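Local coordinates for protein ATP-citrate lyase beta-subunit (PDB 6HXJ) that is the beta-subunit of ATP-citrate lyase, which probably uses ATP and coenzyme A to cleave citrate into acetyl-CoA and oxaloacetate, at residues V251-T265 with L303-I317. Residues are numbered along the deposited sequence; the frame is centred on the assembly and turned at random.
Sequences VKFVEVPGGEIALLT and LTETICRLPNIKHII
Leu303 packs its CD2 on Val251 CG1, the two side chains running in opposite directions, while its CD1 lies 3.7 Å from Phe253 CB. It sits on helix 297-309 of the flavodoxin-like alpha/beta domain that binds citrate, the helix of the crossover from strand 287-292 to strand 315-318. Thr304 OG1, which bonds to Val300 O, also lies against Leu264 CD2. Thr306 sets its CG2, anti to the backbone N, over the centre of the Phe253 ring, a CH-pi contact 3.8 Å from the centroid and 13° off the normal. Ile307 divides its branches, CG2 on Ala262 CB and CD1 against Leu264 CD1 at 3.6 Å. Leu310 CD2 reaches the edge of the Phe253 ring, near its plane, and also packs on Glu255 CG. With an alanine in place of Phe253, the Thr306 methyl and Leu310 CD2 would probably lose the ring they pack on, opening a gap between strand 250-255 and the helix. Ile313 CD1 touches Ala262 CB. Just ahead of the strands, Lys314 N donates to Glu260 O; strand 315-318 then runs parallel to 261-266, His315 O accepting from Ala262 N. Ile317 packs CG1 beside Ile261 CG2, its N donating to Ala262 O and its O accepting from Leu264 N at 2.8 Å.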
# COMPACT_ATOMS: atom_id res chain seq x y z
N VAL A 251 -19.14 33.67 33.96
CA VAL A 251 -19.05 35.13 33.87
C VAL A 251 -20.40 35.74 34.29
O VAL A 251 -21.45 35.39 33.76
CB VAL A 251 -18.50 35.73 32.55
CG1 VAL A 251 -17.00 35.51 32.41
CG2 VAL A 251 -19.27 35.23 31.33
N LYS A 252 -20.37 36.60 35.33
CA LYS A 252 -21.55 37.23 35.90
C LYS A 252 -21.35 38.74 35.95
O LYS A 252 -20.26 39.22 36.30
CB LYS A 252 -21.84 36.66 37.32
CG LYS A 252 -21.97 35.13 37.38
CD LYS A 252 -22.88 34.69 38.50
CE LYS A 252 -23.35 33.27 38.31
NZ LYS A 252 -24.55 32.97 39.14
N PHE A 253 -22.37 39.50 35.57
CA PHE A 253 -22.28 40.95 35.63
C PHE A 253 -23.61 41.54 36.08
O PHE A 253 -24.66 41.17 35.55
CB PHE A 253 -21.80 41.57 34.30
CG PHE A 253 -21.83 43.08 34.25
CD1 PHE A 253 -20.80 43.84 34.79
CD2 PHE A 253 -22.90 43.75 33.65
CE1 PHE A 253 -20.83 45.24 34.74
CE2 PHE A 253 -22.94 45.14 33.60
CZ PHE A 253 -21.90 45.88 34.15
N VAL A 254 -23.55 42.42 37.09
CA VAL A 254 -24.71 43.13 37.64
C VAL A 254 -24.34 44.62 37.73
O VAL A 254 -23.31 44.97 38.31
CB VAL A 254 -25.21 42.58 39.00
CG1 VAL A 254 -26.51 43.27 39.41
CG2 VAL A 254 -25.41 41.07 38.96
N GLU A 255 -25.18 45.48 37.17
CA GLU A 255 -24.95 46.92 37.20
C GLU A 255 -25.59 47.54 38.44
O GLU A 255 -26.78 47.32 38.70
CB GLU A 255 -25.47 47.58 35.91
CG GLU A 255 -24.78 48.90 35.56
CD GLU A 255 -25.11 49.53 34.22
OE1 GLU A 255 -25.30 48.79 33.23
OE2 GLU A 255 -25.13 50.78 34.15
N VAL A 256 -24.79 48.27 39.21
CA VAL A 256 -25.26 48.98 40.40
C VAL A 256 -25.45 50.45 39.99
O VAL A 256 -24.50 51.04 39.46
CB VAL A 256 -24.32 48.80 41.62
CG1 VAL A 256 -24.82 49.56 42.84
CG2 VAL A 256 -24.17 47.32 41.96
N PRO A 257 -26.66 51.04 40.17
CA PRO A 257 -26.87 52.46 39.79
C PRO A 257 -25.88 53.43 40.45
O PRO A 257 -25.85 53.57 41.67
CB PRO A 257 -28.33 52.72 40.19
CG PRO A 257 -28.97 51.38 40.21
CD PRO A 257 -27.90 50.47 40.74
N GLY A 258 -25.05 54.05 39.62
CA GLY A 258 -23.99 54.95 40.05
C GLY A 258 -22.75 54.17 40.41
O GLY A 258 -22.38 53.22 39.71
N GLY A 259 -22.10 54.57 41.50
CA GLY A 259 -20.90 53.92 42.01
C GLY A 259 -19.63 54.32 41.32
O GLY A 259 -19.53 54.24 40.09
N GLU A 260 -18.64 54.75 42.11
CA GLU A 260 -17.33 55.19 41.64
C GLU A 260 -16.32 54.03 41.52
O GLU A 260 -15.33 54.16 40.79
CB GLU A 260 -16.76 56.30 42.55
CG GLU A 260 -17.78 57.30 43.11
CD GLU A 260 -18.63 58.07 42.12
OE1 GLU A 260 -19.86 57.86 42.11
OE2 GLU A 260 -18.06 58.87 41.34
N ILE A 261 -16.53 52.92 42.26
CA ILE A 261 -15.57 51.82 42.25
C ILE A 261 -16.10 50.59 41.48
O ILE A 261 -17.04 49.92 41.92
CB ILE A 261 -15.05 51.46 43.68
CG1 ILE A 261 -14.51 52.69 44.41
CG2 ILE A 261 -13.98 50.39 43.62
CD1 ILE A 261 -15.34 53.13 45.57
N ALA A 262 -15.44 50.26 40.37
CA ALA A 262 -15.79 49.12 39.52
C ALA A 262 -15.00 47.83 39.82
O ALA A 262 -13.77 47.82 39.81
CB ALA A 262 -15.66 49.50 38.04
N LEU A 263 -15.73 46.76 40.08
CA LEU A 263 -15.11 45.48 40.39
C LEU A 263 -15.00 44.57 39.17
O LEU A 263 -15.98 44.42 38.44
CB LEU A 263 -15.89 44.75 41.52
CG LEU A 263 -16.27 45.52 42.78
CD1 LEU A 263 -17.27 44.72 43.60
CD2 LEU A 263 -15.04 45.92 43.58
N LEU A 264 -13.82 43.96 38.98
CA LEU A 264 -13.50 42.96 37.96
C LEU A 264 -12.75 41.85 38.72
O LEU A 264 -11.55 41.63 38.56
CB LEU A 264 -12.67 43.58 36.80
CG LEU A 264 -12.14 42.64 35.67
CD1 LEU A 264 -13.23 41.78 35.06
CD2 LEU A 264 -11.41 43.43 34.61
N THR A 265 -13.48 41.19 39.60
CA THR A 265 -12.89 40.21 40.50
C THR A 265 -13.18 38.73 40.13
O THR A 265 -14.23 38.38 39.56
CB THR A 265 -13.31 40.56 41.94
OG1 THR A 265 -14.73 40.64 41.98
CG2 THR A 265 -12.73 41.92 42.40
N LEU A 303 -16.18 40.71 29.44
CA LEU A 303 -16.50 41.19 30.79
C LEU A 303 -15.74 42.47 31.13
O LEU A 303 -16.35 43.42 31.62
CB LEU A 303 -16.27 40.10 31.84
CG LEU A 303 -16.88 40.33 33.27
CD1 LEU A 303 -18.33 40.85 33.22
CD2 LEU A 303 -16.85 39.07 34.08
N THR A 304 -14.42 42.49 30.84
CA THR A 304 -13.52 43.63 31.04
C THR A 304 -14.06 44.83 30.29
O THR A 304 -14.22 45.88 30.90
CB THR A 304 -12.07 43.30 30.61
OG1 THR A 304 -11.63 42.13 31.29
CG2 THR A 304 -11.09 44.43 30.86
N GLU A 305 -14.38 44.66 28.99
CA GLU A 305 -14.90 45.69 28.10
C GLU A 305 -16.16 46.35 28.65
O GLU A 305 -16.21 47.58 28.74
CB GLU A 305 -15.08 45.13 26.68
CG GLU A 305 -13.74 45.12 25.96
CD GLU A 305 -13.71 44.52 24.56
OE1 GLU A 305 -14.71 44.66 23.82
OE2 GLU A 305 -12.65 43.96 24.19
N THR A 306 -17.13 45.53 29.12
CA THR A 306 -18.39 45.96 29.74
C THR A 306 -18.14 46.88 30.96
O THR A 306 -18.78 47.92 31.09
CB THR A 306 -19.21 44.71 30.14
OG1 THR A 306 -19.30 43.79 29.05
CG2 THR A 306 -20.60 45.03 30.66
N ILE A 307 -17.19 46.47 31.84
CA ILE A 307 -16.83 47.17 33.08
C ILE A 307 -16.22 48.56 32.77
O ILE A 307 -16.53 49.53 33.46
CB ILE A 307 -15.95 46.27 33.98
CG1 ILE A 307 -16.83 45.14 34.54
CG2 ILE A 307 -15.31 47.05 35.16
CD1 ILE A 307 -16.13 43.92 34.83
N CYS A 308 -15.42 48.64 31.71
CA CYS A 308 -14.77 49.87 31.26
C CYS A 308 -15.79 50.86 30.66
O CYS A 308 -15.62 52.07 30.82
CB CYS A 308 -13.65 49.55 30.28
SG CYS A 308 -12.36 48.42 30.92
N ARG A 309 -16.84 50.33 29.99
CA ARG A 309 -17.91 51.12 29.38
C ARG A 309 -18.78 51.85 30.45
O ARG A 309 -19.44 52.82 30.11
CB ARG A 309 -18.78 50.24 28.46
CG ARG A 309 -18.14 49.86 27.12
CD ARG A 309 -18.93 48.77 26.40
NE ARG A 309 -18.10 47.97 25.48
CZ ARG A 309 -18.42 46.74 25.04
NH1 ARG A 309 -19.55 46.16 25.42
NH2 ARG A 309 -17.59 46.10 24.23
N LEU A 310 -18.75 51.40 31.73
CA LEU A 310 -19.51 51.96 32.87
C LEU A 310 -19.30 53.47 33.14
O LEU A 310 -18.17 53.96 33.08
CB LEU A 310 -19.26 51.15 34.16
CG LEU A 310 -19.86 49.75 34.23
CD1 LEU A 310 -19.24 48.95 35.34
CD2 LEU A 310 -21.36 49.79 34.45
N PRO A 311 -20.42 54.20 33.43
CA PRO A 311 -20.31 55.65 33.66
C PRO A 311 -19.75 56.04 35.02
O PRO A 311 -20.04 55.39 36.05
CB PRO A 311 -21.75 56.14 33.49
CG PRO A 311 -22.60 55.00 33.90
CD PRO A 311 -21.83 53.76 33.52
N ASN A 312 -18.99 57.15 35.02
CA ASN A 312 -18.34 57.81 36.16
C ASN A 312 -17.64 56.83 37.13
O ASN A 312 -17.89 56.81 38.35
CB ASN A 312 -19.30 58.80 36.89
CG ASN A 312 -20.73 58.34 37.08
OD1 ASN A 312 -21.06 57.53 37.96
ND2 ASN A 312 -21.63 58.87 36.24
N ILE A 313 -16.73 56.04 36.59
CA ILE A 313 -15.96 55.13 37.42
C ILE A 313 -14.56 55.71 37.65
O ILE A 313 -13.91 56.15 36.70
CB ILE A 313 -15.99 53.66 36.94
CG1 ILE A 313 -15.34 53.47 35.55
CG2 ILE A 313 -17.41 53.12 36.97
CD1 ILE A 313 -14.95 52.05 35.24
N LYS A 314 -14.11 55.75 38.90
CA LYS A 314 -12.81 56.33 39.23
C LYS A 314 -11.67 55.30 39.31
O LYS A 314 -10.58 55.59 38.83
CB LYS A 314 -12.89 57.20 40.51
CG LYS A 314 -13.52 58.57 40.27
CD LYS A 314 -14.44 59.03 41.41
CE LYS A 314 -14.02 60.33 42.06
NZ LYS A 314 -14.22 61.52 41.18
N HIS A 315 -11.92 54.12 39.94
CA HIS A 315 -10.93 53.03 40.11
C HIS A 315 -11.49 51.75 39.53
O HIS A 315 -12.71 51.58 39.49
CB HIS A 315 -10.61 52.79 41.61
CG HIS A 315 -10.29 54.04 42.37
ND1 HIS A 315 -9.03 54.61 42.31
CD2 HIS A 315 -11.11 54.84 43.09
CE1 HIS A 315 -9.11 55.72 43.04
NE2 HIS A 315 -10.34 55.90 43.53
N ILE A 316 -10.60 50.83 39.13
CA ILE A 316 -10.98 49.47 38.70
C ILE A 316 -10.29 48.51 39.68
O ILE A 316 -9.08 48.63 39.88
CB ILE A 316 -10.66 49.09 37.21
CG1 ILE A 316 -11.18 50.12 36.17
CG2 ILE A 316 -11.16 47.66 36.85
CD1 ILE A 316 -10.52 50.00 34.81
N ILE A 317 -11.07 47.59 40.30
CA ILE A 317 -10.53 46.60 41.22
C ILE A 317 -10.48 45.26 40.52
O ILE A 317 -11.50 44.59 40.36
CB ILE A 317 -11.24 46.55 42.62
CG1 ILE A 317 -11.34 47.93 43.31
CG2 ILE A 317 -10.60 45.51 43.55
CD1 ILE A 317 -10.06 48.72 43.54